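Local coordinates for oxidoreductase, 2OG-Fe oxygenase family protein, putative, expressed (Oryza sativa subsp. japonica, PDB 5XOI) that probably acts as an iron(II)- and 2-oxoglutarate-dependent dioxygenase of the AlkB family, the chain being its catalytic oxygenase domain, at residues L6-L20 with I92-L104. Sequence-based numbering, arbitrary orientation.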
loop_
_atom_site.group_PDB
_atom_site.type_symbol
_atom_site.label_atom_id
_atom_site.label_comp_id
_atom_site.label_asym_id
_atom_site.label_seq_id
_atom_site.Cartn_x
_atom_site.Cartn_y
_atom_site.Cartn_z
ATOM N N LEU A 6 -5.844 16.414 -3.319
ATOM C CA LEU A 6 -5.465 15.782 -2.062
ATOM C C LEU A 6 -6.659 15.851 -1.128
ATOM O O LEU A 6 -7.296 16.904 -0.996
ATOM C CB LEU A 6 -4.245 16.449 -1.419
ATOM C CG LEU A 6 -2.906 15.855 -1.854
ATOM C CD1 LEU A 6 -2.428 16.521 -3.138
ATOM C CD2 LEU A 6 -1.866 16.011 -0.753
ATOM N N GLN A 7 -6.971 14.731 -0.499
ATOM C CA GLN A 7 -8.193 14.604 0.275
ATOM C C GLN A 7 -7.860 14.125 1.677
ATOM O O GLN A 7 -7.100 13.170 1.848
ATOM C CB GLN A 7 -9.170 13.662 -0.420
ATOM C CG GLN A 7 -9.799 14.294 -1.652
ATOM C CD GLN A 7 -10.431 13.270 -2.562
ATOM O OE1 GLN A 7 -10.855 12.209 -2.111
ATOM N NE2 GLN A 7 -10.492 13.575 -3.850
ATOM N N TYR A 8 -8.407 14.820 2.668
ATOM C CA TYR A 8 -8.226 14.497 4.074
ATOM C C TYR A 8 -9.307 13.509 4.489
ATOM O O TYR A 8 -10.499 13.832 4.440
ATOM C CB TYR A 8 -8.306 15.783 4.895
ATOM C CG TYR A 8 -8.151 15.637 6.375
ATOM C CD1 TYR A 8 -9.256 15.452 7.196
ATOM C CD2 TYR A 8 -6.905 15.716 6.969
ATOM C CE1 TYR A 8 -9.113 15.329 8.565
ATOM C CE2 TYR A 8 -6.756 15.602 8.334
ATOM C CZ TYR A 8 -7.865 15.413 9.127
ATOM O OH TYR A 8 -7.711 15.311 10.490
ATOM N N LEU A 9 -8.905 12.298 4.878
ATOM C CA LEU A 9 -9.895 11.288 5.230
ATOM C C LEU A 9 -10.162 11.212 6.725
ATOM O O LEU A 9 -11.283 10.897 7.131
ATOM C CB LEU A 9 -9.449 9.910 4.731
ATOM C CG LEU A 9 -9.249 9.740 3.224
ATOM C CD1 LEU A 9 -9.128 8.262 2.902
ATOM C CD2 LEU A 9 -10.385 10.376 2.447
ATOM N N ARG A 10 -9.152 11.479 7.535
ATOM C CA ARG A 10 -9.223 11.501 8.986
ATOM C C ARG A 10 -7.836 11.888 9.481
ATOM O O ARG A 10 -6.891 11.943 8.674
ATOM C CB ARG A 10 -9.666 10.149 9.556
ATOM C CG ARG A 10 -9.164 8.928 8.854
ATOM C CD ARG A 10 -9.730 7.707 9.566
ATOM N NE ARG A 10 -9.029 7.485 10.829
ATOM C CZ ARG A 10 -9.471 6.694 11.803
ATOM N NH1 ARG A 10 -10.618 6.038 11.659
ATOM N NH2 ARG A 10 -8.762 6.560 12.918
ATOM N N PRO A 11 -7.661 12.178 10.772
ATOM C CA PRO A 11 -6.349 12.652 11.227
ATOM C C PRO A 11 -5.219 11.696 10.852
ATOM O O PRO A 11 -5.249 10.496 11.154
ATOM C CB PRO A 11 -6.542 12.787 12.742
ATOM C CG PRO A 11 -7.981 13.137 12.887
ATOM C CD PRO A 11 -8.686 12.329 11.830
ATOM N N GLY A 12 -4.236 12.232 10.131
ATOM C CA GLY A 12 -3.103 11.450 9.677
ATOM C C GLY A 12 -3.388 10.527 8.517
ATOM O O GLY A 12 -2.604 9.610 8.264
ATOM N N MET A 13 -4.483 10.746 7.784
ATOM C CA MET A 13 -4.837 9.902 6.645
ATOM C C MET A 13 -5.158 10.782 5.446
ATOM O O MET A 13 -6.183 11.472 5.430
ATOM C CB MET A 13 -6.016 8.990 6.983
ATOM C CG MET A 13 -6.323 7.969 5.905
ATOM S SD MET A 13 -7.564 6.818 6.493
ATOM C CE MET A 13 -7.539 5.600 5.172
ATOM N N VAL A 14 -4.290 10.736 4.440
ATOM C CA VAL A 14 -4.358 11.606 3.276
ATOM C C VAL A 14 -4.368 10.730 2.033
ATOM O O VAL A 14 -3.537 9.826 1.900
ATOM C CB VAL A 14 -3.171 12.580 3.242
ATOM C CG1 VAL A 14 -3.141 13.355 1.931
ATOM C CG2 VAL A 14 -3.256 13.532 4.427
ATOM N N LEU A 15 -5.297 11.011 1.119
ATOM C CA LEU A 15 -5.360 10.356 -0.182
ATOM C C LEU A 15 -4.884 11.340 -1.247
ATOM O O LEU A 15 -5.457 12.427 -1.400
ATOM C CB LEU A 15 -6.782 9.881 -0.482
ATOM C CG LEU A 15 -7.062 9.406 -1.909
ATOM C CD1 LEU A 15 -6.209 8.182 -2.263
ATOM C CD2 LEU A 15 -8.521 9.079 -2.054
ATOM N N LEU A 16 -3.831 10.966 -1.963
ATOM C CA LEU A 16 -3.243 11.801 -3.010
ATOM C C LEU A 16 -3.748 11.267 -4.352
ATOM O O LEU A 16 -3.283 10.230 -4.843
ATOM C CB LEU A 16 -1.718 11.787 -2.923
ATOM C CG LEU A 16 -1.095 12.303 -1.627
ATOM C CD1 LEU A 16 -0.966 11.167 -0.608
ATOM C CD2 LEU A 16 0.281 12.884 -1.881
ATOM N N LYS A 17 -4.714 11.968 -4.941
ATOM C CA LYS A 17 -5.332 11.482 -6.172
ATOM C C LYS A 17 -4.370 11.609 -7.345
ATOM O O LYS A 17 -3.782 12.672 -7.565
ATOM C CB LYS A 17 -6.619 12.257 -6.472
ATOM C CG LYS A 17 -7.723 12.075 -5.443
ATOM C CD LYS A 17 -8.228 10.643 -5.380
ATOM C CE LYS A 17 -8.805 10.193 -6.713
ATOM N NZ LYS A 17 -9.246 8.755 -6.699
ATOM N N LYS A 18 -4.232 10.526 -8.116
ATOM C CA LYS A 18 -3.447 10.533 -9.357
ATOM C C LYS A 18 -2.035 11.078 -9.124
ATOM O O LYS A 18 -1.483 11.821 -9.940
ATOM C CB LYS A 18 -4.170 11.326 -10.450
ATOM C CG LYS A 18 -5.546 10.765 -10.829
ATOM C CD LYS A 18 -5.464 9.295 -11.226
ATOM C CE LYS A 18 -6.859 8.669 -11.400
ATOM N NZ LYS A 18 -6.838 7.396 -12.210
ATOM N N PHE A 19 -1.454 10.729 -7.975
ATOM C CA PHE A 19 -0.145 11.265 -7.612
ATOM C C PHE A 19 0.967 10.685 -8.485
ATOM O O PHE A 19 1.921 11.394 -8.835
ATOM C CB PHE A 19 0.122 10.980 -6.132
ATOM C CG PHE A 19 1.333 11.666 -5.582
ATOM C CD1 PHE A 19 1.320 13.030 -5.333
ATOM C CD2 PHE A 19 2.481 10.942 -5.290
ATOM C CE1 PHE A 19 2.446 13.671 -4.808
ATOM C CE2 PHE A 19 3.613 11.570 -4.768
ATOM C CZ PHE A 19 3.591 12.937 -4.530
ATOM N N LEU A 20 0.869 9.403 -8.847
ATOM C CA LEU A 20 1.914 8.752 -9.637
ATOM C C LEU A 20 1.903 9.239 -11.089
ATOM O O LEU A 20 0.881 9.149 -11.774
ATOM C CB LEU A 20 1.727 7.233 -9.594
ATOM C CG LEU A 20 1.814 6.611 -8.199
ATOM C CD1 LEU A 20 1.551 5.092 -8.238
ATOM C CD2 LEU A 20 3.172 6.890 -7.589
ATOM N N ILE A 92 9.573 8.352 -4.451
ATOM C CA ILE A 92 8.164 8.690 -4.611
ATOM C C ILE A 92 7.456 8.674 -3.263
ATOM O O ILE A 92 6.623 9.537 -2.980
ATOM C CB ILE A 92 7.484 7.735 -5.608
ATOM C CG1 ILE A 92 8.110 7.876 -7.003
ATOM C CG2 ILE A 92 5.990 8.023 -5.672
ATOM C CD1 ILE A 92 7.602 6.853 -8.016
ATOM N N VAL A 93 7.793 7.701 -2.406
ATOM C CA VAL A 93 7.204 7.635 -1.067
ATOM C C VAL A 93 7.494 8.916 -0.285
ATOM O O VAL A 93 6.605 9.505 0.343
ATOM C CB VAL A 93 7.728 6.395 -0.316
ATOM C CG1 VAL A 93 7.438 6.515 1.173
ATOM C CG2 VAL A 93 7.087 5.109 -0.880
ATOM N N LYS A 94 8.746 9.351 -0.299
ATOM C CA LYS A 94 9.116 10.553 0.444
ATOM C C LYS A 94 8.457 11.796 -0.140
ATOM O O LYS A 94 8.075 12.711 0.606
ATOM C CB LYS A 94 10.638 10.697 0.459
ATOM C CG LYS A 94 11.310 9.761 1.451
ATOM C CD LYS A 94 12.803 9.670 1.209
ATOM C CE LYS A 94 13.391 8.387 1.787
ATOM N NZ LYS A 94 13.304 8.366 3.269
ATOM N N ASP A 95 8.327 11.856 -1.470
ATOM C CA ASP A 95 7.603 12.960 -2.103
ATOM C C ASP A 95 6.139 12.977 -1.673
ATOM O O ASP A 95 5.558 14.049 -1.447
ATOM C CB ASP A 95 7.689 12.846 -3.631
ATOM C CG ASP A 95 9.067 13.197 -4.180
ATOM O OD1 ASP A 95 9.914 13.723 -3.433
ATOM O OD2 ASP A 95 9.299 12.935 -5.377
ATOM N N ALA A 96 5.519 11.795 -1.578
ATOM C CA ALA A 96 4.120 11.716 -1.166
ATOM C C ALA A 96 3.934 12.223 0.257
ATOM O O ALA A 96 2.968 12.939 0.551
ATOM C CB ALA A 96 3.622 10.273 -1.292
ATOM N N ILE A 97 4.852 11.858 1.153
ATOM C CA ILE A 97 4.810 12.364 2.520
ATOM C C ILE A 97 5.005 13.873 2.529
ATOM O O ILE A 97 4.272 14.604 3.204
ATOM C CB ILE A 97 5.862 11.646 3.382
ATOM C CG1 ILE A 97 5.497 10.162 3.495
ATOM C CG2 ILE A 97 5.924 12.261 4.768
ATOM C CD1 ILE A 97 6.581 9.340 4.132
ATOM N N GLN A 98 5.998 14.359 1.784
ATOM C CA GLN A 98 6.226 15.800 1.714
ATOM C C GLN A 98 4.989 16.529 1.199
ATOM O O GLN A 98 4.586 17.563 1.747
ATOM C CB GLN A 98 7.431 16.093 0.820
ATOM C CG GLN A 98 8.775 16.010 1.520
ATOM C CD GLN A 98 9.894 16.648 0.703
ATOM O OE1 GLN A 98 9.801 16.759 -0.522
ATOM N NE2 GLN A 98 10.950 17.090 1.386
ATOM N N ALA A 99 4.364 16.001 0.145
ATOM C CA ALA A 99 3.166 16.640 -0.385
ATOM C C ALA A 99 2.031 16.597 0.624
ATOM O O ALA A 99 1.293 17.579 0.784
ATOM C CB ALA A 99 2.742 15.973 -1.698
ATOM N N SER A 100 1.874 15.467 1.316
ATOM C CA SER A 100 0.835 15.367 2.336
ATOM C C SER A 100 1.053 16.384 3.451
ATOM O O SER A 100 0.106 17.030 3.912
ATOM C CB SER A 100 0.801 13.952 2.905
ATOM O OG SER A 100 0.392 13.026 1.920
ATOM N N ASN A 101 2.292 16.509 3.929
ATOM C CA ASN A 101 2.539 17.419 5.039
ATOM C C ASN A 101 2.327 18.866 4.633
ATOM O O ASN A 101 1.900 19.677 5.455
ATOM C CB ASN A 101 3.946 17.205 5.586
ATOM C CG ASN A 101 4.005 16.019 6.523
ATOM O OD1 ASN A 101 2.963 15.546 6.973
ATOM N ND2 ASN A 101 5.209 15.517 6.803
ATOM N N GLU A 102 2.599 19.202 3.374
ATOM C CA GLU A 102 2.297 20.543 2.894
ATOM C C GLU A 102 0.793 20.772 2.860
ATOM O O GLU A 102 0.312 21.839 3.256
ATOM C CB GLU A 102 2.909 20.754 1.508
ATOM C CG GLU A 102 2.578 22.108 0.889
ATOM C CD GLU A 102 3.208 23.260 1.638
ATOM O OE1 GLU A 102 4.175 23.018 2.398
ATOM O OE2 GLU A 102 2.734 24.410 1.464
ATOM N N PHE A 103 0.041 19.771 2.399
ATOM C CA PHE A 103 -1.414 19.843 2.434
ATOM C C PHE A 103 -1.917 20.036 3.862
ATOM O O PHE A 103 -2.755 20.903 4.123
ATOM C CB PHE A 103 -1.973 18.565 1.801
ATOM C CG PHE A 103 -3.442 18.357 1.991
ATOM C CD1 PHE A 103 -4.358 19.177 1.360
ATOM C CD2 PHE A 103 -3.908 17.288 2.742
ATOM C CE1 PHE A 103 -5.722 18.965 1.503
ATOM C CE2 PHE A 103 -5.269 17.070 2.899
ATOM C CZ PHE A 103 -6.181 17.914 2.275
ATOM N N LEU A 104 -1.419 19.220 4.803
ATOM C CA LEU A 104 -1.855 19.335 6.194
ATOM C C LEU A 104 -1.461 20.677 6.801
ATOM O O LEU A 104 -2.193 21.214 7.642
ATOM C CB LEU A 104 -1.272 18.188 7.027
ATOM C CG LEU A 104 -1.735 16.758 6.673
ATOM C CD1 LEU A 104 -0.836 15.742 7.328
ATOM C CD2 LEU A 104 -3.167 16.523 7.119
#
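An apolar helix-on-sheet contact, with Phe-103 against Leu-6 and Phe-19 against Ala-96, packs helix 87-106 on the edge hairpin 6-16 of the larger sheet of the double-stranded beta-helix fold. The 92-104 part of the helix crosses strand 6-10 at -72° with an axis separation of 9.6 Å. With CG anti to the backbone N (chi1 169°), Phe-103 points its ring into the hairpin, against Leu-6, Tyr-8 and Val-14; Leu-6 CB sits over one face, 4.0 Å from the ring centroid and 13° off the normal, a CH-pi contact. Leu-6 CD2 continues past the ring to Phe-103 CB. Farther along, Leu-104 CD2 meets the ring edge of Tyr-8 in plane, 3.8 Å from Tyr-8 CD2, while the hydroxyl of Tyr-8 bonds to Glu-115. At the other end Phe-19 packs its ring on the helix, its CZ 3.6 Å from Ala-96 CA, and Leu-16 CD2 lies over one ring face. Beyond it, Leu-20 CD2 touches Ile-92 CG2 at 3.6 Å, and both side chains reach Phe-158 of strand 155-161. In the middle, Ser-100 OG faces Leu-16 CD1 and Val-14 CG1 yet donates to Ala-96 O at 2.9 Å, on the opposite face of that carbonyl from Ser-100 N. No hydrogen bond joins the two segments; the buried hydroxyl is satisfied within the helix, leaving cohesion between them to apolar and ring contacts.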